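Local coordinates for protein cycloalternan-forming enzyme (PDB 5F7U) that belongs to glycoside hydrolase family 31, joining a TIM-barrel core to several beta domains, among them a family 6 carbohydrate-binding module, at residues A222-W227 with Y238-M243; N715-M720 with F742-L747; R721-D726 with D737-F742; L747-V752 with K759-P764. The protein carries 1 engineered substitution. All coordinates share one frame; numbering follows the deposited sequence.

Interaction 1: residues A222-W227 with Y238-M243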
loop_
_atom_site.group_PDB
_atom_site.type_symbol
_atom_site.label_atom_id
_atom_site.label_comp_id
_atom_site.label_asym_id
_atom_site.label_seq_id
_atom_site.Cartn_x
_atom_site.Cartn_y
_atom_site.Cartn_z
ATOM N N ALA A 222 28.354 -1.741 -21.187
ATOM C CA ALA A 222 28.890 -0.727 -20.280
ATOM C C ALA A 222 28.622 0.667 -20.872
ATOM O O ALA A 222 27.643 0.813 -21.622
ATOM C CB ALA A 222 30.364 -0.985 -19.966
ATOM N N ASN A 223 29.452 1.677 -20.567
ATOM C CA ASN A 223 29.035 3.090 -20.763
ATOM C C ASN A 223 27.559 3.280 -20.352
ATOM O O ASN A 223 26.749 3.929 -21.031
ATOM C CB ASN A 223 29.298 3.558 -22.197
ATOM C CG ASN A 223 30.740 3.373 -22.604
ATOM O OD1 ASN A 223 31.661 3.744 -21.869
ATOM N ND2 ASN A 223 30.949 2.768 -23.772
ATOM N N SER A 224 27.210 2.651 -19.241
ATOM C CA SER A 224 25.822 2.601 -18.834
ATOM C C SER A 224 25.481 3.878 -18.050
ATOM O O SER A 224 24.354 4.385 -18.110
ATOM C CB SER A 224 25.590 1.329 -18.013
ATOM O OG SER A 224 26.298 1.374 -16.780
ATOM N N LEU A 225 26.485 4.424 -17.363
ATOM C CA LEU A 225 26.269 5.471 -16.386
ATOM C C LEU A 225 26.692 6.819 -16.951
ATOM O O LEU A 225 27.848 7.002 -17.333
ATOM C CB LEU A 225 27.093 5.137 -15.130
ATOM C CG LEU A 225 27.137 6.076 -13.928
ATOM C CD1 LEU A 225 25.738 6.354 -13.381
ATOM C CD2 LEU A 225 28.026 5.429 -12.885
ATOM N N GLY A 226 25.749 7.756 -16.992
ATOM C CA GLY A 226 25.982 9.003 -17.718
ATOM C C GLY A 226 25.229 10.213 -17.218
ATOM O O GLY A 226 24.358 10.105 -16.350
ATOM N N TRP A 227 25.576 11.364 -17.780
ATOM C CA TRP A 227 24.991 12.651 -17.399
ATOM C C TRP A 227 24.876 13.482 -18.683
ATOM O O TRP A 227 25.671 13.316 -19.636
ATOM C CB TRP A 227 25.847 13.375 -16.343
ATOM C CG TRP A 227 27.289 13.500 -16.748
ATOM C CD1 TRP A 227 27.884 14.574 -17.353
ATOM C CD2 TRP A 227 28.292 12.489 -16.641
ATOM N NE1 TRP A 227 29.209 14.297 -17.605
ATOM C CE2 TRP A 227 29.485 13.024 -17.180
ATOM C CE3 TRP A 227 28.308 11.179 -16.121
ATOM C CZ2 TRP A 227 30.691 12.292 -17.225
ATOM C CZ3 TRP A 227 29.500 10.449 -16.171
ATOM C CH2 TRP A 227 30.677 11.010 -16.725
ATOM N N TYR A 238 20.573 12.600 -15.461
ATOM C CA TYR A 238 21.460 11.472 -15.224
ATOM C C TYR A 238 20.795 10.212 -15.727
ATOM O O TYR A 238 19.574 10.137 -15.777
ATOM C CB TYR A 238 21.656 11.255 -13.726
ATOM C CG TYR A 238 22.590 12.206 -13.048
ATOM C CD1 TYR A 238 23.976 12.070 -13.207
ATOM C CD2 TYR A 238 22.102 13.218 -12.202
ATOM C CE1 TYR A 238 24.858 12.926 -12.556
ATOM C CE2 TYR A 238 22.987 14.091 -11.549
ATOM C CZ TYR A 238 24.355 13.939 -11.729
ATOM O OH TYR A 238 25.249 14.777 -11.082
ATOM N N GLN A 239 21.594 9.206 -16.065
ATOM C CA GLN A 239 21.016 7.872 -16.319
ATOM C C GLN A 239 21.964 6.767 -15.893
ATOM O O GLN A 239 23.186 6.963 -15.843
ATOM C CB GLN A 239 20.640 7.697 -17.806
ATOM C CG GLN A 239 21.838 7.617 -18.751
ATOM C CD GLN A 239 21.389 7.346 -20.172
ATOM O OE1 GLN A 239 21.075 6.211 -20.531
ATOM N NE2 GLN A 239 21.324 8.389 -20.983
ATOM N N ASN A 240 21.381 5.612 -15.577
ATOM C CA ASN A 240 22.127 4.361 -15.573
ATOM C C ASN A 240 21.259 3.258 -16.198
ATOM O O ASN A 240 20.027 3.397 -16.301
ATOM C CB ASN A 240 22.630 3.985 -14.174
ATOM C CG ASN A 240 23.894 3.112 -14.224
ATOM O OD1 ASN A 240 24.328 2.683 -15.302
ATOM N ND2 ASN A 240 24.488 2.854 -13.070
ATOM N N ASN A 241 21.921 2.202 -16.655
ATOM C CA ASN A 241 21.295 1.140 -17.427
ATOM C C ASN A 241 21.775 -0.184 -16.915
ATOM O O ASN A 241 22.964 -0.353 -16.649
ATOM C CB ASN A 241 21.673 1.277 -18.913
ATOM C CG ASN A 241 21.169 2.584 -19.513
ATOM O OD1 ASN A 241 20.067 2.638 -20.062
ATOM N ND2 ASN A 241 21.957 3.648 -19.377
ATOM N N PHE A 242 20.838 -1.125 -16.795
ATOM C CA PHE A 242 21.052 -2.392 -16.098
ATOM C C PHE A 242 20.550 -3.562 -16.931
ATOM O O PHE A 242 19.621 -3.399 -17.726
ATOM C CB PHE A 242 20.328 -2.342 -14.742
ATOM C CG PHE A 242 20.778 -1.191 -13.865
ATOM C CD1 PHE A 242 21.882 -1.344 -13.006
ATOM C CD2 PHE A 242 20.128 0.049 -13.905
ATOM C CE1 PHE A 242 22.314 -0.289 -12.202
ATOM C CE2 PHE A 242 20.565 1.113 -13.103
ATOM C CZ PHE A 242 21.655 0.936 -12.251
ATOM N N MET A 243 21.177 -4.727 -16.763
ATOM C CA MET A 243 20.778 -5.940 -17.480
ATOM C C MET A 243 19.689 -6.634 -16.681
ATOM O O MET A 243 19.811 -6.760 -15.463
ATOM C CB MET A 243 21.959 -6.886 -17.620
ATOM C CG MET A 243 21.636 -8.125 -18.443
ATOM S SD MET A 243 23.177 -8.770 -19.077
ATOM C CE MET A 243 23.521 -7.422 -20.190
#
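Gly226 O lies at the edge of the Tyr238 ring, near its plane and 3.7 Å from Tyr238 CD1, while Trp227 CB meets the same ring obliquely. The second flat group is the Asn241 amide. Its ND2 reaches Ser224 O at 2.8 Å, in the amide plane and on a lone pair of that carbonyl, and the other in-plane bond of ND2, to Gln239 OE1, is almost straight (176°). With Asn241 OD1 also bonded to Ser320, the rotation of the amide is fixed at both ends. In the Asn240 amide, OD1 serves two donors: Ser224 OG at 2.8 Å, within the carbonyl plane, and Asn241 N from above it. Ser224 chi1 (66°) places OG between its own N and C, which brings the hydroxyl to Asn240. The backbones are antiparallel. Gly226 and Gln239 form a hydrogen-bonded pair, with Gly226 N to Gln239 O at 2.9 Å, and Trp227 with Tyr238 is the next, non-hydrogen-bonded pair. The contact thus joins the two arms of a beta hairpin in the galactose mutarotase-like domain. Strand 106-129 bonds to Leu225 and Trp227 on one flank, and strand 318-327 bonds to Tyr238 and Asn240 on the other.

Interaction 2: residues N715-M720 with F742-L747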
loop_
_atom_site.group_PDB
_atom_site.type_symbol
_atom_site.label_atom_id
_atom_site.label_comp_id
_atom_site.label_asym_id
_atom_site.label_seq_id
_atom_site.Cartn_x
_atom_site.Cartn_y
_atom_site.Cartn_z
ATOM N N ASN A 715 9.290 -2.765 12.075
ATOM C CA ASN A 715 10.070 -3.677 11.239
ATOM C C ASN A 715 9.878 -3.527 9.739
ATOM O O ASN A 715 10.408 -4.325 8.956
ATOM C CB ASN A 715 9.792 -5.111 11.682
ATOM C CG ASN A 715 10.131 -5.323 13.145
ATOM O OD1 ASN A 715 11.182 -4.883 13.621
ATOM N ND2 ASN A 715 9.228 -5.952 13.873
ATOM N N GLY A 716 9.137 -2.499 9.338
ATOM C CA GLY A 716 8.944 -2.217 7.914
ATOM C C GLY A 716 8.125 -3.219 7.122
ATOM O O GLY A 716 8.132 -3.182 5.881
ATOM N N LYS A 717 7.439 -4.142 7.811
ATOM C CA LYS A 717 6.605 -5.131 7.140
ATOM C C LYS A 717 5.209 -4.553 6.920
ATOM O O LYS A 717 4.475 -4.314 7.873
ATOM C CB LYS A 717 6.503 -6.407 7.956
ATOM C CG LYS A 717 5.862 -7.558 7.200
ATOM C CD LYS A 717 6.428 -8.843 7.747
ATOM C CE LYS A 717 5.706 -10.017 7.173
ATOM N NZ LYS A 717 6.115 -11.160 8.031
ATOM N N SER A 718 4.845 -4.325 5.659
ATOM C CA SER A 718 3.523 -3.765 5.372
ATOM C C SER A 718 2.416 -4.722 5.775
ATOM O O SER A 718 2.619 -5.936 5.810
ATOM C CB SER A 718 3.411 -3.409 3.886
ATOM O OG SER A 718 4.332 -2.358 3.603
ATOM N N MET A 719 1.241 -4.165 6.078
ATOM C CA MET A 719 0.105 -4.961 6.550
ATOM C C MET A 719 -0.494 -5.856 5.468
ATOM O O MET A 719 -0.850 -7.012 5.730
ATOM C CB MET A 719 -0.969 -4.049 7.129
ATOM C CG MET A 719 -0.547 -3.476 8.475
ATOM S SD MET A 719 -1.610 -2.124 8.976
ATOM C CE MET A 719 -3.016 -3.032 9.586
ATOM N N MET A 720 -0.594 -5.316 4.253
ATOM C CA MET A 720 -1.179 -6.055 3.145
ATOM C C MET A 720 -0.107 -6.182 2.089
ATOM O O MET A 720 0.423 -5.159 1.672
ATOM C CB MET A 720 -2.370 -5.264 2.594
ATOM C CG MET A 720 -3.015 -5.911 1.387
ATOM S SD MET A 720 -4.440 -5.004 0.732
ATOM C CE MET A 720 -3.641 -3.444 0.404
ATOM N N PHE A 742 -2.179 -10.736 4.580
ATOM C CA PHE A 742 -2.676 -9.702 5.485
ATOM C C PHE A 742 -2.157 -10.029 6.873
ATOM O O PHE A 742 -2.456 -11.106 7.407
ATOM C CB PHE A 742 -4.214 -9.669 5.439
ATOM C CG PHE A 742 -4.834 -8.537 6.204
ATOM C CD1 PHE A 742 -4.449 -7.213 5.976
ATOM C CD2 PHE A 742 -5.845 -8.800 7.131
ATOM C CE1 PHE A 742 -5.036 -6.170 6.680
ATOM C CE2 PHE A 742 -6.448 -7.751 7.827
ATOM C CZ PHE A 742 -6.050 -6.444 7.597
ATOM N N GLY A 743 -1.344 -9.126 7.435
ATOM C CA GLY A 743 -0.488 -9.478 8.604
ATOM C C GLY A 743 0.487 -10.582 8.191
ATOM O O GLY A 743 0.718 -10.776 7.002
ATOM N N ASP A 744 1.038 -11.321 9.156
ATOM C CA ASP A 744 2.031 -12.366 8.814
ATOM C C ASP A 744 1.376 -13.626 8.296
ATOM O O ASP A 744 2.019 -14.391 7.580
ATOM C CB ASP A 744 2.847 -12.804 10.051
ATOM C CG ASP A 744 3.616 -11.663 10.722
ATOM O OD1 ASP A 744 4.160 -10.792 10.022
ATOM O OD2 ASP A 744 3.703 -11.667 11.980
ATOM N N ASP A 745 0.126 -13.866 8.703
ATOM C CA ASP A 745 -0.439 -15.220 8.670
ATOM C C ASP A 745 -1.629 -15.489 7.773
ATOM O O ASP A 745 -1.940 -16.662 7.542
ATOM C CB ASP A 745 -0.842 -15.638 10.071
ATOM C CG ASP A 745 0.298 -15.565 11.023
ATOM O OD1 ASP A 745 1.312 -16.230 10.764
ATOM O OD2 ASP A 745 0.168 -14.821 12.020
ATOM N N LEU A 746 -2.303 -14.442 7.296
ATOM C CA LEU A 746 -3.580 -14.643 6.604
ATOM C C LEU A 746 -3.402 -14.411 5.136
ATOM O O LEU A 746 -2.823 -13.400 4.734
ATOM C CB LEU A 746 -4.684 -13.728 7.138
ATOM C CG LEU A 746 -5.093 -13.907 8.611
ATOM C CD1 LEU A 746 -6.141 -12.850 8.980
ATOM C CD2 LEU A 746 -5.590 -15.329 8.877
ATOM N N LEU A 747 -3.860 -15.388 4.350
ATOM C CA LEU A 747 -3.909 -15.227 2.905
ATOM C C LEU A 747 -5.348 -14.878 2.543
ATOM O O LEU A 747 -6.291 -15.661 2.818
ATOM C CB LEU A 747 -3.418 -16.495 2.195
ATOM C CG LEU A 747 -3.156 -16.448 0.669
ATOM C CD1 LEU A 747 -2.372 -17.693 0.273
ATOM C CD2 LEU A 747 -4.426 -16.345 -0.181
HETATM O O HOH W 1 4.731 -13.389 6.572
#
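Met720 and Phe742 form an antiparallel, non-hydrogen-bonded pair at the outer strand of the beta sheet in the family 31 C-terminal domain, next to the tight hairpin that links strands 740-742 and 746-748. Both side chains lie on the same face, with Met720 CB at the edge of the Phe742 ring, 4.4 Å from Phe742 CD1. Just before this pair, Met719 O accepts from Gly743 N at 2.8 Å within the carbonyl plane and also receives a CA-H contact from Phe742 CA at 3.3 Å, so the same oxygen takes one hydrogen bond and one CA-H contact from neighbouring residues of the turn. A separate polar grip lies nearer the surface. The Lys717 chain is extended, with CG anti to the backbone N (chi1 -170°), and this carries NZ to Asp744 OD1, a salt bridge of 2.8 Å that meets the carboxylate from above its plane (43° out). Further out, Gly716, with positive phi, ends helix 702-715 and turns the chain toward the sheet. Thr712 of that helix bonds Lys717 O, and Ile705 packs on both Met719 and Phe742. Within the hairpin, Phe742 N donates to Leu746 O, and Tyr704 OH joins Phe742 O to Asp745 N. Finally, a water accepts from Lys717 NZ at 3.0 Å and donates to Asp744 O at 3.1 Å.

Interaction 3: residues R721-D726 with D737-F742; sequences RQMAMD and DEQYMF
Arg721 pairs with Met741 in an antiparallel, hydrogen-bonded bridge: Arg721 N reaches Met741 O at 2.8 Å and Met741 N reaches Arg721 O at 2.9 Å. The arginine side chain, bent at chi3 (-51°), folds back so that its guanidinium grips Asp726 side-on. NE goes to OD1 of Asp726 at 2.9 Å and NH1 to OD2 of Asp726 at 2.8 Å, both in the guanidinium plane. Met741 CB rests over one face of the group, 3.4 Å from Arg721 NH1, while Ser718 O and Gly743 O take further N-H groups; the plane is therefore held from several directions. Gln722 is the N-cap of the short, weakly bonded helix that follows, its OE1 accepting from Ala724 N from above the carbonyl plane. Met723, bent at chi2 and chi3, brings CE to Met741 SD at 3.9 Å, the two chains crossing at about a right angle. Its SD accepts a weak bond from Gln739 NE2 (3.5 Å), whose stronger partner is Tyr762 O, and a water bridges Met723 N and Gln739 O. At the end of the segment Asp726 OD2 lies beside Met741 CG. Strand 740-742 sits between strands 720-721 and 746-748. Helix 343-354 packs on Arg721 and Met725, and helix 607-622 on Tyr740.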
loop_
_atom_site.group_PDB
_atom_site.type_symbol
_atom_site.label_atom_id
_atom_site.label_comp_id
_atom_site.label_asym_id
_atom_site.label_seq_id
_atom_site.Cartn_x
_atom_site.Cartn_y
_atom_site.Cartn_z
ATOM N N ARG A 721 0.231 -7.407 1.666
ATOM C CA ARG A 721 1.385 -7.597 0.770
ATOM C C ARG A 721 1.074 -8.491 -0.425
ATOM O O ARG A 721 0.413 -9.513 -0.296
ATOM C CB ARG A 721 2.585 -8.204 1.542
ATOM C CG ARG A 721 3.066 -7.364 2.719
ATOM C CD ARG A 721 4.217 -7.979 3.532
ATOM N NE ARG A 721 3.948 -9.369 3.943
ATOM C CZ ARG A 721 3.016 -9.740 4.822
ATOM N NH1 ARG A 721 2.843 -11.038 5.108
ATOM N NH2 ARG A 721 2.262 -8.823 5.438
ATOM N N GLN A 722 1.626 -8.112 -1.572
ATOM C CA GLN A 722 1.527 -8.909 -2.799
ATOM C C GLN A 722 2.308 -10.214 -2.516
ATOM O O GLN A 722 3.295 -10.206 -1.736
ATOM C CB GLN A 722 2.163 -8.090 -3.930
ATOM C CG GLN A 722 1.847 -8.553 -5.360
ATOM C CD GLN A 722 2.729 -9.727 -5.779
ATOM O OE1 GLN A 722 3.862 -9.840 -5.335
ATOM N NE2 GLN A 722 2.202 -10.614 -6.619
ATOM N N MET A 723 1.896 -11.325 -3.140
ATOM C CA MET A 723 2.414 -12.646 -2.733
ATOM C C MET A 723 3.926 -12.800 -2.853
ATOM O O MET A 723 4.553 -13.466 -2.026
ATOM C CB MET A 723 1.716 -13.783 -3.496
ATOM C CG MET A 723 0.204 -13.909 -3.270
ATOM S SD MET A 723 -0.327 -14.144 -1.570
ATOM C CE MET A 723 0.525 -15.677 -1.166
ATOM N N ALA A 724 4.513 -12.157 -3.863
ATOM C CA ALA A 724 5.955 -12.260 -4.113
ATOM C C ALA A 724 6.799 -11.533 -3.048
ATOM O O ALA A 724 8.016 -11.714 -2.986
ATOM C CB ALA A 724 6.306 -11.769 -5.527
ATOM N N MET A 725 6.163 -10.716 -2.202
ATOM C CA MET A 725 6.892 -10.124 -1.068
ATOM C C MET A 725 7.236 -11.173 -0.031
ATOM O O MET A 725 8.249 -11.037 0.661
ATOM C CB MET A 725 6.093 -9.003 -0.389
ATOM C CG MET A 725 5.834 -7.778 -1.251
ATOM S SD MET A 725 7.287 -7.019 -1.981
ATOM C CE MET A 725 8.116 -6.389 -0.531
ATOM N N ASP A 726 6.404 -12.204 0.111
ATOM C CA ASP A 726 6.712 -13.286 1.057
ATOM C C ASP A 726 7.317 -14.517 0.381
ATOM O O ASP A 726 7.985 -15.359 1.048
ATOM C CB ASP A 726 5.457 -13.703 1.843
ATOM C CG ASP A 726 5.009 -12.671 2.871
ATOM O OD1 ASP A 726 5.495 -11.522 2.877
ATOM O OD2 ASP A 726 4.141 -13.035 3.694
ATOM N N ASP A 737 -2.493 -10.451 -8.520
ATOM C CA ASP A 737 -3.013 -9.152 -8.092
ATOM C C ASP A 737 -4.437 -9.226 -7.567
ATOM O O ASP A 737 -5.085 -8.190 -7.392
ATOM C CB ASP A 737 -2.877 -8.127 -9.236
ATOM C CG ASP A 737 -3.586 -8.554 -10.501
ATOM O OD1 ASP A 737 -4.305 -9.596 -10.510
ATOM O OD2 ASP A 737 -3.364 -7.877 -11.528
ATOM N N GLU A 738 -4.932 -10.447 -7.313
ATOM C CA GLU A 738 -6.283 -10.645 -6.799
ATOM C C GLU A 738 -6.293 -11.480 -5.522
ATOM O O GLU A 738 -7.316 -12.065 -5.134
ATOM C CB GLU A 738 -7.217 -11.230 -7.875
ATOM C CG GLU A 738 -7.232 -10.429 -9.173
ATOM C CD GLU A 738 -8.265 -10.900 -10.196
ATOM O OE1 GLU A 738 -8.997 -11.883 -9.946
ATOM O OE2 GLU A 738 -8.375 -10.231 -11.258
ATOM N N GLN A 739 -5.145 -11.504 -4.854
ATOM C CA GLN A 739 -5.024 -12.073 -3.509
ATOM C C GLN A 739 -3.822 -11.419 -2.858
ATOM O O GLN A 739 -3.003 -10.791 -3.546
ATOM C CB GLN A 739 -4.839 -13.592 -3.548
ATOM C CG GLN A 739 -3.524 -14.051 -4.193
ATOM C CD GLN A 739 -3.441 -15.566 -4.258
ATOM O OE1 GLN A 739 -4.130 -16.196 -5.047
ATOM N NE2 GLN A 739 -2.587 -16.148 -3.427
ATOM N N TYR A 740 -3.687 -11.594 -1.548
ATOM C CA TYR A 740 -2.572 -10.979 -0.833
ATOM C C TYR A 740 -2.430 -11.555 0.549
ATOM O O TYR A 740 -3.328 -12.265 1.041
ATOM C CB TYR A 740 -2.784 -9.458 -0.725
ATOM C CG TYR A 740 -4.115 -9.028 -0.161
ATOM C CD1 TYR A 740 -4.324 -8.913 1.232
ATOM C CD2 TYR A 740 -5.184 -8.705 -1.024
ATOM C CE1 TYR A 740 -5.562 -8.486 1.742
ATOM C CE2 TYR A 740 -6.418 -8.277 -0.517
ATOM C CZ TYR A 740 -6.594 -8.170 0.859
ATOM O OH TYR A 740 -7.819 -7.733 1.355
ATOM N N MET A 741 -1.304 -11.254 1.187
ATOM C CA MET A 741 -1.120 -11.613 2.594
ATOM C C MET A 741 -1.562 -10.436 3.444
ATOM O O MET A 741 -1.343 -9.271 3.073
ATOM C CB MET A 741 0.343 -11.936 2.911
ATOM C CG MET A 741 0.907 -13.159 2.188
ATOM S SD MET A 741 0.024 -14.693 2.536
ATOM C CE MET A 741 0.276 -14.905 4.301
ATOM N N PHE A 742 -2.179 -10.736 4.580
ATOM C CA PHE A 742 -2.676 -9.702 5.485
ATOM C C PHE A 742 -2.157 -10.029 6.873
ATOM O O PHE A 742 -2.456 -11.106 7.407
ATOM C CB PHE A 742 -4.214 -9.669 5.439
ATOM C CG PHE A 742 -4.834 -8.537 6.204
ATOM C CD1 PHE A 742 -4.449 -7.213 5.976
ATOM C CD2 PHE A 742 -5.845 -8.800 7.131
ATOM C CE1 PHE A 742 -5.036 -6.170 6.680
ATOM C CE2 PHE A 742 -6.448 -7.751 7.827
ATOM C CZ PHE A 742 -6.050 -6.444 7.597
HETATM O O HOH W 2 -0.491 -10.942 -4.625
#

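Interaction 4: residues L747-V752 with K759-P764; sequences LVAPIV and KEVYLP
Leu747 forks against strand 758-763. Its CD2 lies 3.7 Å from Val761 CG1, and its CD1 fills the hollow between Tyr762 O, Leu763 CD2 and Pro764 CD, with Pro764 CD at 3.8 Å from Leu747 CD1. Contacts made by side chains, with no backbone hydrogen bond between the segments, join the end of strand 746-748 and the loop after it to strand 758-763, an arrangement consistent with the beta sandwich of family 31 C-terminal domains: strand 746-748 belongs to a six-stranded sheet, and strand 758-763 pairs with strand 781-786. The two segments run nearly antiparallel (159°). One step along, the small Ala749 CB drops into the notch between Val761 and Lys759, 3.7 Å from Val761 CG2 and equally 3.7 Å from Lys759 CE. Val761 bears on both Leu747 and Ala749, CG1 against Leu747 and also near Ala749, CG2 against Ala749. Lys759 is the long ridge of the contact. After the bend at chi2 (67°) its chain runs straight and slides past Ile751 in the opposite direction, Ile751 CG1 lying 4.0 Å from Lys759 CB. The aliphatic part thus closes the apolar surface, and the ammonium lies at its far end. There Lys759 NZ donates to Pro750 O at 2.8 Å, with Glu738 O as another acceptor. Ala749 O is buried without a hydrogen-bond partner; Lys759 CE passes 3.6 Å from Ala749 O, so the nearby charge may ease its burial. A water accepts from both Lys759 NZ and Val752 N, its oxygen 2.9 Å from Val752 N.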
loop_
_atom_site.group_PDB
_atom_site.type_symbol
_atom_site.label_atom_id
_atom_site.label_comp_id
_atom_site.label_asym_id
_atom_site.label_seq_id
_atom_site.Cartn_x
_atom_site.Cartn_y
_atom_site.Cartn_z
ATOM N N LEU A 747 -3.860 -15.388 4.350
ATOM C CA LEU A 747 -3.909 -15.227 2.905
ATOM C C LEU A 747 -5.348 -14.878 2.543
ATOM O O LEU A 747 -6.291 -15.661 2.818
ATOM C CB LEU A 747 -3.418 -16.495 2.195
ATOM C CG LEU A 747 -3.156 -16.448 0.669
ATOM C CD1 LEU A 747 -2.372 -17.693 0.273
ATOM C CD2 LEU A 747 -4.426 -16.345 -0.181
ATOM N N VAL A 748 -5.533 -13.701 1.938
ATOM C CA VAL A 748 -6.885 -13.221 1.616
ATOM C C VAL A 748 -7.056 -13.205 0.101
ATOM O O VAL A 748 -6.211 -12.667 -0.604
ATOM C CB VAL A 748 -7.124 -11.777 2.156
ATOM C CG1 VAL A 748 -8.510 -11.265 1.785
ATOM C CG2 VAL A 748 -6.925 -11.729 3.662
ATOM N N ALA A 749 -8.189 -13.720 -0.390
ATOM C CA ALA A 749 -8.434 -13.780 -1.822
ATOM C C ALA A 749 -9.774 -13.150 -2.206
ATOM O O ALA A 749 -10.768 -13.849 -2.357
ATOM C CB ALA A 749 -8.317 -15.230 -2.300
ATOM N N PRO A 750 -9.811 -11.804 -2.360
ATOM C CA PRO A 750 -11.116 -11.210 -2.644
ATOM C C PRO A 750 -11.581 -11.534 -4.061
ATOM O O PRO A 750 -10.761 -11.870 -4.923
ATOM C CB PRO A 750 -10.867 -9.715 -2.473
ATOM C CG PRO A 750 -9.446 -9.535 -2.830
ATOM C CD PRO A 750 -8.744 -10.782 -2.307
ATOM N N ILE A 751 -12.889 -11.492 -4.270
ATOM C CA ILE A 751 -13.449 -11.734 -5.596
ATOM C C ILE A 751 -13.632 -10.357 -6.221
ATOM O O ILE A 751 -14.500 -9.572 -5.782
ATOM C CB ILE A 751 -14.791 -12.515 -5.537
ATOM C CG1 ILE A 751 -14.577 -13.999 -5.209
ATOM C CG2 ILE A 751 -15.468 -12.502 -6.910
ATOM C CD1 ILE A 751 -14.205 -14.330 -3.780
ATOM N N VAL A 752 -12.808 -10.054 -7.228
ATOM C CA VAL A 752 -12.811 -8.706 -7.829
ATOM C C VAL A 752 -13.292 -8.739 -9.278
ATOM O O VAL A 752 -13.093 -7.778 -10.035
ATOM C CB VAL A 752 -11.427 -8.018 -7.740
ATOM C CG1 VAL A 752 -11.001 -7.882 -6.277
ATOM C CG2 VAL A 752 -10.390 -8.811 -8.529
ATOM N N LYS A 759 -13.560 -18.973 -7.324
ATOM C CA LYS A 759 -12.377 -18.129 -7.126
ATOM C C LYS A 759 -11.110 -18.979 -7.094
ATOM O O LYS A 759 -10.984 -19.880 -6.259
ATOM C CB LYS A 759 -12.525 -17.332 -5.818
ATOM C CG LYS A 759 -11.275 -16.583 -5.338
ATOM C CD LYS A 759 -10.910 -15.449 -6.297
ATOM C CE LYS A 759 -9.739 -14.671 -5.706
ATOM N NZ LYS A 759 -9.278 -13.561 -6.602
ATOM N N GLU A 760 -10.172 -18.685 -7.999
ATOM C CA GLU A 760 -8.859 -19.346 -7.975
ATOM C C GLU A 760 -8.044 -18.717 -6.866
ATOM O O GLU A 760 -8.028 -17.480 -6.734
ATOM C CB GLU A 760 -8.124 -19.132 -9.298
ATOM C CG GLU A 760 -8.614 -20.035 -10.404
ATOM C CD GLU A 760 -7.849 -19.843 -11.713
ATOM O OE1 GLU A 760 -6.862 -19.075 -11.779
ATOM O OE2 GLU A 760 -8.253 -20.460 -12.694
ATOM N N VAL A 761 -7.408 -19.553 -6.041
ATOM C CA VAL A 761 -6.505 -19.055 -4.999
ATOM C C VAL A 761 -5.183 -19.781 -5.137
ATOM O O VAL A 761 -5.151 -21.018 -5.033
ATOM C CB VAL A 761 -7.044 -19.289 -3.567
ATOM C CG1 VAL A 761 -6.116 -18.614 -2.545
ATOM C CG2 VAL A 761 -8.468 -18.755 -3.409
ATOM N N TYR A 762 -4.100 -19.048 -5.367
ATOM C CA TYR A 762 -2.809 -19.725 -5.408
ATOM C C TYR A 762 -2.306 -19.901 -3.970
ATOM O O TYR A 762 -2.201 -18.905 -3.221
ATOM C CB TYR A 762 -1.741 -18.987 -6.268
ATOM C CG TYR A 762 -0.422 -19.725 -6.105
ATOM C CD1 TYR A 762 -0.255 -21.017 -6.643
ATOM C CD2 TYR A 762 0.605 -19.202 -5.302
ATOM C CE1 TYR A 762 0.913 -21.729 -6.444
ATOM C CE2 TYR A 762 1.785 -19.909 -5.093
ATOM C CZ TYR A 762 1.926 -21.180 -5.651
ATOM O OH TYR A 762 3.078 -21.908 -5.453
ATOM N N LEU A 763 -2.019 -21.153 -3.584
ATOM C CA LEU A 763 -1.481 -21.430 -2.262
ATOM C C LEU A 763 -0.007 -21.769 -2.356
ATOM O O LEU A 763 0.342 -22.786 -2.955
ATOM C CB LEU A 763 -2.241 -22.579 -1.586
ATOM C CG LEU A 763 -3.741 -22.357 -1.388
ATOM C CD1 LEU A 763 -4.340 -23.638 -0.815
ATOM C CD2 LEU A 763 -4.043 -21.151 -0.497
ATOM N N PRO A 764 0.857 -20.930 -1.758
ATOM C CA PRO A 764 2.279 -21.278 -1.692
ATOM C C PRO A 764 2.516 -22.532 -0.862
ATOM O O PRO A 764 1.625 -22.994 -0.149
ATOM C CB PRO A 764 2.909 -20.078 -0.983
ATOM C CG PRO A 764 1.945 -18.964 -1.200
ATOM C CD PRO A 764 0.594 -19.633 -1.108
HETATM O O HOH W 3 -11.327 -12.314 -8.350
#

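From the N terminus, interaction 1 closes first, a hairpin loop of ten residues in the mutarotase-like domain, and it stays apart from the rest: its nearest atoms are about 17 Å from those of interaction 3. The other three share the C-terminal domain. Interaction 2 opens at 715-720 and closes at 742-747, and the shorter loop of interaction 3 falls entirely within that span, the two sharing Phe742. Interaction 4 follows in series, reusing Leu747. No loops cross. Interactions 2 and 3 pair the outermost strand 720-721 with strand 740-742, and interaction 4 joins their sheet to the layer containing strand 758-763; Tyr740 O to Val748 N (2.8 Å) connects interactions 3 and 4 directly.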